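Local coordinates for putative uncharacterized protein PH0242 (Pyrococcus horikoshii, PDB 3VU1), which is a member of the AglB oligosaccharyltransferase family, here as the C-terminal globular domain, rich in beta strands and modelled with a calcium ion, at residues V136-Q148 and T152-C164. Sequence-based numbering, arbitrary orientation. Where two conformers were deposited one is given.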
ATOM      1  N   VAL A 136      22.674   8.116  17.817  1.00 43.94           N
ATOM      2  CA  VAL A 136      22.688   7.341  19.054  1.00 45.09           C
ATOM      3  C   VAL A 136      21.384   6.618  19.343  1.00 46.78           C
ATOM      4  O   VAL A 136      20.293   7.095  18.971  1.00 40.95           O
ATOM      5  CB  VAL A 136      23.008   8.220  20.308  1.00 44.72           C
ATOM      6  CG1 VAL A 136      24.467   8.642  20.334  1.00 42.93           C
ATOM      7  CG2 VAL A 136      22.081   9.430  20.413  1.00 44.55           C
ATOM      8  N   ASN A 137      21.535   5.463  19.998  1.00 47.49           N
ATOM      9  CA  ASN A 137      20.470   4.784  20.735  1.00 48.46           C
ATOM     10  C   ASN A 137      21.054   4.234  22.054  1.00 51.99           C
ATOM     11  O   ASN A 137      21.606   3.119  22.100  1.00 51.13           O
ATOM     12  CB  ASN A 137      19.810   3.676  19.895  1.00 48.61           C
ATOM     13  CG  ASN A 137      18.594   3.025  20.581  1.00 49.68           C
ATOM     14  OD1 ASN A 137      18.430   3.051  21.816  1.00 55.67           O
ATOM     15  ND2 ASN A 137      17.750   2.415  19.773  1.00 42.80           N
ATOM     16  N   PRO A 138      20.955   5.039  23.128  1.00 54.35           N
ATOM     17  CA  PRO A 138      21.386   4.668  24.461  1.00 54.05           C
ATOM     18  C   PRO A 138      20.947   3.263  24.881  1.00 58.19           C
ATOM     19  O   PRO A 138      21.802   2.466  25.284  1.00 58.39           O
ATOM     20  CB  PRO A 138      20.697   5.714  25.353  1.00 54.18           C
ATOM     21  CG  PRO A 138      19.758   6.475  24.464  1.00 57.61           C
ATOM     22  CD  PRO A 138      20.413   6.408  23.121  1.00 57.55           C
ATOM     23  N   TYR A 139      19.647   2.969  24.762  1.00 57.16           N
ATOM     24  CA  TYR A 139      19.083   1.713  25.270  0.50 57.74           C
ATOM     25  C   TYR A 139      19.718   0.492  24.608  1.00 60.17           C
ATOM     26  O   TYR A 139      19.923  -0.532  25.267  1.00 62.99           O
ATOM     27  CB  TYR A 139      17.555   1.698  25.119  0.50 56.43           C
ATOM     28  CG  TYR A 139      16.816   0.489  25.695  0.50 53.76           C
ATOM     29  CD1 TYR A 139      16.524   0.398  27.057  0.50 52.58           C
ATOM     30  CD2 TYR A 139      16.366  -0.535  24.861  0.50 53.04           C
ATOM     31  CE1 TYR A 139      15.834  -0.689  27.570  0.50 50.25           C
ATOM     32  CE2 TYR A 139      15.667  -1.618  25.362  0.50 52.58           C
ATOM     33  CZ  TYR A 139      15.397  -1.688  26.713  0.50 52.81           C
ATOM     34  OH  TYR A 139      14.702  -2.776  27.193  0.50 51.74           O
ATOM     35  N   ALA A 140      20.044   0.599  23.318  1.00 60.10           N
ATOM     36  CA  ALA A 140      20.724  -0.487  22.590  1.00 54.67           C
ATOM     37  C   ALA A 140      22.237  -0.332  22.603  1.00 55.09           C
ATOM     38  O   ALA A 140      22.940  -1.162  22.042  1.00 52.89           O
ATOM     39  CB  ALA A 140      20.227  -0.558  21.154  1.00 55.14           C
ATOM     40  N   ARG A 141      22.731   0.744  23.231  1.00 62.16           N
ATOM     41  CA  ARG A 141      24.173   1.062  23.332  1.00 58.18           C
ATOM     42  C   ARG A 141      24.813   1.195  21.969  1.00 53.90           C
ATOM     43  O   ARG A 141      25.864   0.607  21.710  1.00 55.34           O
ATOM     44  CB  ARG A 141      24.935   0.032  24.180  1.00 64.85           C
ATOM     45  CG  ARG A 141      24.576   0.076  25.660  1.00 74.22           C
ATOM     46  CD  ARG A 141      25.309  -0.991  26.453  1.00 85.23           C
ATOM     47  NE  ARG A 141      24.573  -1.334  27.673  1.00 98.08           N
ATOM     48  CZ  ARG A 141      23.848  -2.442  27.844  1.00104.59           C
ATOM     49  NH1 ARG A 141      23.752  -3.356  26.881  1.00105.49           N
ATOM     50  NH2 ARG A 141      23.220  -2.644  28.998  1.00100.59           N
ATOM     51  N   ILE A 142      24.165   1.965  21.100  1.00 48.64           N
ATOM     52  CA  ILE A 142      24.619   2.105  19.724  1.00 48.92           C
ATOM     53  C   ILE A 142      25.015   3.532  19.421  1.00 48.44           C
ATOM     54  O   ILE A 142      24.316   4.477  19.821  1.00 49.39           O
ATOM     55  CB  ILE A 142      23.548   1.616  18.699  1.00 47.20           C
ATOM     56  CG1 ILE A 142      23.356   0.103  18.823  1.00 48.47           C
ATOM     57  CG2 ILE A 142      23.947   1.975  17.277  1.00 41.99           C
ATOM     58  CD1 ILE A 142      22.815  -0.571  17.589  1.00 53.71           C
ATOM     59  N   VAL A 143      26.134   3.677  18.711  1.00 45.83           N
ATOM     60  CA  VAL A 143      26.567   4.972  18.198  1.00 45.61           C
ATOM     61  C   VAL A 143      27.032   4.788  16.774  1.00 47.02           C
ATOM     62  O   VAL A 143      27.995   4.060  16.528  1.00 48.78           O
ATOM     63  CB  VAL A 143      27.717   5.617  19.018  1.00 45.10           C
ATOM     64  CG1 VAL A 143      28.172   6.914  18.362  1.00 47.04           C
ATOM     65  CG2 VAL A 143      27.292   5.900  20.451  1.00 44.20           C
ATOM     66  N   ILE A 144      26.346   5.443  15.841  1.00 47.86           N
ATOM     67  CA  ILE A 144      26.761   5.425  14.444  1.00 51.81           C
ATOM     68  C   ILE A 144      27.419   6.760  14.100  1.00 57.56           C
ATOM     69  O   ILE A 144      26.880   7.835  14.408  1.00 61.78           O
ATOM     70  CB  ILE A 144      25.578   5.171  13.491  1.00 51.63           C
ATOM     71  CG1 ILE A 144      24.886   3.839  13.811  1.00 49.86           C
ATOM     72  CG2 ILE A 144      26.050   5.179  12.048  1.00 50.31           C
ATOM     73  CD1 ILE A 144      23.451   3.794  13.315  1.00 48.35           C
ATOM     74  N   LYS A 145      28.589   6.686  13.474  1.00 60.59           N
ATOM     75  CA  LYS A 145      29.338   7.883  13.086  1.00 63.79           C
ATOM     76  C   LYS A 145      30.067   7.696  11.766  1.00 61.66           C
ATOM     77  O   LYS A 145      30.342   6.565  11.351  1.00 62.10           O
ATOM     78  CB  LYS A 145      30.315   8.310  14.194  1.00 61.73           C
ATOM     79  CG  LYS A 145      31.434   7.330  14.476  1.00 62.28           C
ATOM     80  CD  LYS A 145      31.612   7.123  15.976  1.00 72.81           C
ATOM     81  CE  LYS A 145      32.310   8.279  16.684  1.00 73.92           C
ATOM     82  NZ  LYS A 145      32.118   8.183  18.165  1.00 74.92           N
ATOM     83  N   VAL A 146      30.360   8.813  11.104  1.00 63.50           N
ATOM     84  CA  VAL A 146      31.198   8.793   9.912  1.00 63.51           C
ATOM     85  C   VAL A 146      32.653   9.005  10.328  1.00 67.69           C
ATOM     86  O   VAL A 146      32.965   9.935  11.064  1.00 67.90           O
ATOM     87  CB  VAL A 146      30.796   9.881   8.915  1.00 59.84           C
ATOM     88  CG1 VAL A 146      31.281   9.507   7.525  1.00 58.98           C
ATOM     89  CG2 VAL A 146      29.290  10.081   8.920  1.00 58.90           C
ATOM     90  N   ILE A 147      33.529   8.115   9.878  1.00 72.18           N
ATOM     91  CA  ILE A 147      34.964   8.231  10.117  1.00 71.67           C
ATOM     92  C   ILE A 147      35.629   8.595   8.787  1.00 76.60           C
ATOM     93  O   ILE A 147      35.216   8.102   7.730  1.00 73.85           O
ATOM     94  CB  ILE A 147      35.563   6.899  10.661  1.00 73.53           C
ATOM     95  CG1 ILE A 147      34.761   6.343  11.859  1.00 68.48           C
ATOM     96  CG2 ILE A 147      37.051   7.031  10.988  1.00 73.31           C
ATOM     97  CD1 ILE A 147      34.735   7.202  13.106  1.00 66.92           C
ATOM     98  N   GLN A 148      36.630   9.478   8.831  1.00 85.14           N
ATOM     99  CA  GLN A 148      37.500   9.713   7.668  1.00 85.66           C
ATOM    100  C   GLN A 148      38.871   9.105   7.912  1.00 85.59           C
ATOM    101  O   GLN A 148      39.577   9.515   8.823  1.00 82.61           O
ATOM    102  CB  GLN A 148      37.626  11.199   7.342  1.00 87.43           C
ATOM    103  CG  GLN A 148      36.298  11.876   7.036  1.00 95.14           C
ATOM    104  CD  GLN A 148      36.352  12.729   5.784  1.00 96.56           C
ATOM    105  OE1 GLN A 148      35.747  13.808   5.724  1.00 86.67           O
ATOM    106  NE2 GLN A 148      37.081  12.247   4.770  1.00 96.57           N
ATOM    107  N   THR A 152      39.476   8.561   2.574  1.00104.53           N
ATOM    108  CA  THR A 152      38.151   7.972   2.340  1.00100.82           C
ATOM    109  C   THR A 152      37.173   8.048   3.541  1.00 97.91           C
ATOM    110  O   THR A 152      37.585   8.296   4.677  1.00100.59           O
ATOM    111  CB  THR A 152      38.301   6.511   1.810  1.00 96.50           C
ATOM    112  OG1 THR A 152      37.128   6.126   1.080  1.00 85.71           O
ATOM    113  CG2 THR A 152      38.586   5.510   2.942  1.00 87.83           C
ATOM    114  N   ARG A 153      35.883   7.848   3.251  1.00 88.60           N
ATOM    115  CA  ARG A 153      34.791   7.796   4.234  1.00 79.56           C
ATOM    116  C   ARG A 153      34.354   6.360   4.533  1.00 76.17           C
ATOM    117  O   ARG A 153      34.362   5.486   3.665  1.00 73.79           O
ATOM    118  CB  ARG A 153      33.568   8.523   3.683  1.00 81.62           C
ATOM    119  CG  ARG A 153      33.748  10.007   3.447  1.00 87.28           C
ATOM    120  CD  ARG A 153      33.063  10.799   4.543  1.00 89.25           C
ATOM    121  NE  ARG A 153      32.525  12.056   4.040  1.00 97.42           N
ATOM    122  CZ  ARG A 153      31.476  12.162   3.221  1.00105.19           C
ATOM    123  NH1 ARG A 153      30.837  11.080   2.787  1.00 97.78           N
ATOM    124  NH2 ARG A 153      31.064  13.361   2.822  1.00106.73           N
ATOM    125  N   ARG A 154      33.943   6.117   5.766  1.00 71.84           N
ATOM    126  CA  ARG A 154      33.325   4.841   6.101  1.00 66.50           C
ATOM    127  C   ARG A 154      32.291   5.023   7.230  1.00 65.07           C
ATOM    128  O   ARG A 154      32.323   6.015   7.981  1.00 64.52           O
ATOM    129  CB  ARG A 154      34.384   3.768   6.419  1.00 62.26           C
ATOM    130  CG  ARG A 154      34.892   3.816   7.853  1.00 67.06           C
ATOM    131  CD  ARG A 154      35.879   2.710   8.216  1.00 66.15           C
ATOM    132  NE  ARG A 154      36.070   2.714   9.664  1.00 70.39           N
ATOM    133  CZ  ARG A 154      37.000   3.415  10.305  1.00 76.45           C
ATOM    134  NH1 ARG A 154      37.872   4.156   9.626  1.00 85.86           N
ATOM    135  NH2 ARG A 154      37.066   3.367  11.630  1.00 73.41           N
ATOM    136  N   ILE A 155      31.354   4.083   7.338  1.00 57.39           N
ATOM    137  CA  ILE A 155      30.402   4.160   8.421  1.00 52.97           C
ATOM    138  C   ILE A 155      30.836   3.199   9.506  1.00 51.19           C
ATOM    139  O   ILE A 155      31.133   2.050   9.234  1.00 51.68           O
ATOM    140  CB  ILE A 155      28.944   3.935   7.947  1.00 54.63           C
ATOM    141  CG1 ILE A 155      28.544   4.981   6.896  1.00 49.79           C
ATOM    142  CG2 ILE A 155      27.954   3.946   9.117  1.00 53.53           C
ATOM    143  CD1 ILE A 155      28.563   6.410   7.386  1.00 51.35           C
ATOM    144  N   ALA A 156      30.905   3.691  10.735  1.00 51.78           N
ATOM    145  CA  ALA A 156      31.195   2.834  11.871  1.00 52.97           C
ATOM    146  C   ALA A 156      29.981   2.733  12.796  1.00 51.96           C
ATOM    147  O   ALA A 156      29.453   3.742  13.262  1.00 55.12           O
ATOM    148  CB  ALA A 156      32.407   3.349  12.635  1.00 54.56           C
ATOM    149  N   VAL A 157      29.547   1.505  13.056  1.00 48.59           N
ATOM    150  CA  VAL A 157      28.478   1.256  14.001  1.00 44.50           C
ATOM    151  C   VAL A 157      29.124   0.599  15.196  1.00 46.28           C
ATOM    152  O   VAL A 157      29.679  -0.490  15.078  1.00 48.20           O
ATOM    153  CB  VAL A 157      27.391   0.331  13.405  1.00 42.11           C
ATOM    154  CG1 VAL A 157      26.289   0.056  14.426  1.00 39.42           C
ATOM    155  CG2 VAL A 157      26.805   0.927  12.127  1.00 37.52           C
ATOM    156  N   ASN A 158      29.072   1.279  16.339  1.00 52.22           N
ATOM    157  CA  ASN A 158      29.614   0.749  17.592  1.00 54.25           C
ATOM    158  C   ASN A 158      28.493   0.237  18.449  1.00 56.84           C
ATOM    159  O   ASN A 158      27.528   0.970  18.746  1.00 56.63           O
ATOM    160  CB  ASN A 158      30.400   1.814  18.362  1.00 56.47           C
ATOM    161  CG  ASN A 158      31.492   2.451  17.525  1.00 60.89           C
ATOM    162  OD1 ASN A 158      31.531   3.668  17.369  1.00 68.90           O
ATOM    163  ND2 ASN A 158      32.373   1.632  16.963  1.00 64.57           N
ATOM    164  N   ILE A 159      28.614  -1.030  18.823  1.00 56.26           N
ATOM    165  CA  ILE A 159      27.620  -1.698  19.644  1.00 58.40           C
ATOM    166  C   ILE A 159      28.378  -2.258  20.820  1.00 60.46           C
ATOM    167  O   ILE A 159      29.033  -3.298  20.703  1.00 65.37           O
ATOM    168  CB  ILE A 159      26.931  -2.842  18.867  1.00 59.42           C
ATOM    169  CG1 ILE A 159      26.510  -2.355  17.471  1.00 60.12           C
ATOM    170  CG2 ILE A 159      25.753  -3.399  19.667  1.00 58.97           C
ATOM    171  CD1 ILE A 159      25.805  -3.392  16.621  1.00 62.01           C
ATOM    172  N   GLY A 160      28.309  -1.560  21.950  1.00 63.70           N
ATOM    173  CA  GLY A 160      29.218  -1.835  23.067  1.00 66.57           C
ATOM    174  C   GLY A 160      30.664  -1.635  22.624  1.00 71.26           C
ATOM    175  O   GLY A 160      30.997  -0.658  21.937  1.00 66.23           O
ATOM    176  N   GLN A 161      31.525  -2.583  22.970  1.00 79.98           N
ATOM    177  CA  GLN A 161      32.962  -2.428  22.705  1.00 82.38           C
ATOM    178  C   GLN A 161      33.369  -2.740  21.255  1.00 75.96           C
ATOM    179  O   GLN A 161      34.430  -2.301  20.807  1.00 80.11           O
ATOM    180  CB  GLN A 161      33.808  -3.229  23.711  1.00 86.71           C
ATOM    181  CG  GLN A 161      33.340  -3.126  25.163  1.00 95.85           C
ATOM    182  CD  GLN A 161      32.307  -4.192  25.560  1.00104.58           C
ATOM    183  OE1 GLN A 161      32.097  -4.446  26.752  1.00107.31           O
ATOM    184  NE2 GLN A 161      31.659  -4.821  24.568  1.00104.32           N
ATOM    185  N   LEU A 162      32.524  -3.466  20.524  1.00 68.40           N
ATOM    186  CA  LEU A 162      32.826  -3.850  19.132  1.00 67.81           C
ATOM    187  C   LEU A 162      32.350  -2.820  18.121  1.00 61.35           C
ATOM    188  O   LEU A 162      31.313  -2.192  18.296  1.00 67.66           O
ATOM    189  CB  LEU A 162      32.313  -5.273  18.786  1.00 72.01           C
ATOM    190  CG  LEU A 162      30.975  -5.869  19.309  1.00 75.77           C
ATOM    191  CD1 LEU A 162      30.610  -7.142  18.548  1.00 66.44           C
ATOM    192  CD2 LEU A 162      30.914  -6.134  20.825  1.00 76.78           C
ATOM    193  N   GLU A 163      33.152  -2.605  17.092  1.00 58.25           N
ATOM    194  CA  GLU A 163      32.803  -1.683  16.022  1.00 57.87           C
ATOM    195  C   GLU A 163      32.433  -2.478  14.777  1.00 60.18           C
ATOM    196  O   GLU A 163      33.059  -3.501  14.481  1.00 58.80           O
ATOM    197  CB  GLU A 163      33.971  -0.763  15.722  1.00 62.53           C
ATOM    198  CG  GLU A 163      34.123  -0.407  14.248  1.00 70.05           C
ATOM    199  CD  GLU A 163      34.927   0.857  14.021  1.00 74.55           C
ATOM    200  OE1 GLU A 163      35.660   0.904  13.004  1.00 72.84           O
ATOM    201  OE2 GLU A 163      34.818   1.801  14.849  1.00 73.52           O
ATOM    202  N   CYS A 164      31.424  -2.013  14.043  1.00 61.27           N
ATOM    203  CA  CYS A 164      30.890  -2.805  12.938  1.00 61.18           C
ATOM    204  C   CYS A 164      30.755  -2.043  11.621  1.00 59.37           C
ATOM    205  O   CYS A 164      30.458  -0.844  11.598  1.00 58.06           O
ATOM    206  CB  CYS A 164      29.580  -3.486  13.351  1.00 62.26           C
ATOM    207  SG  CYS A 164      29.718  -4.545  14.832  1.00 73.38           S
TER
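Ile-147 and Arg-154 face each other as a hydrogen-bonded antiparallel pair, and their side chains run side by side on one face of the sheet. From Ile-147, CB sits 3.6 Å above the guanidinium plane of Arg-154, offset toward its rim. Ile-147 CG2, anti to the backbone N, lies 3.7 Å from Arg-154 CZ. Ile-147 CG1 lies 3.8 Å from Arg-154 NH2 and also packs against Ala-156 CB at 3.9 Å. Arg-154 reaches this place with CG between its backbone N and carbonyl carbon (chi1 83°) and an extended chain beyond. Arg-154 NH2 forms a salt bridge to Glu-163 OE1 at 3.2 Å, on the syn lone pair, and Arg-154 NH1 hydrogen-bonds Gln-149 OE1, just beyond strand 142-148. Glu-163 OE2 accepts from Asn-158 ND2 in the amide plane, so one carboxylate links two side chains of the neighbouring strand.

The opposite face is mainly apolar. Ile-144 CG2 meets Ile-155 CG2 at 3.7 Å, while Ile-144 CG1 lies alongside Val-157 CG2 at 3.9 Å. Phe-190 and Val-194 also touch Val-157. Seven backbone bonds join the segments, from Gly-160 N to Arg-141 O at one end to the Ile-147 and Arg-154 pair at the other. Strands 142-148 and 153-159 form a beta hairpin within the antiparallel run of a mixed sheet, in the oligosaccharyltransferase insert domain.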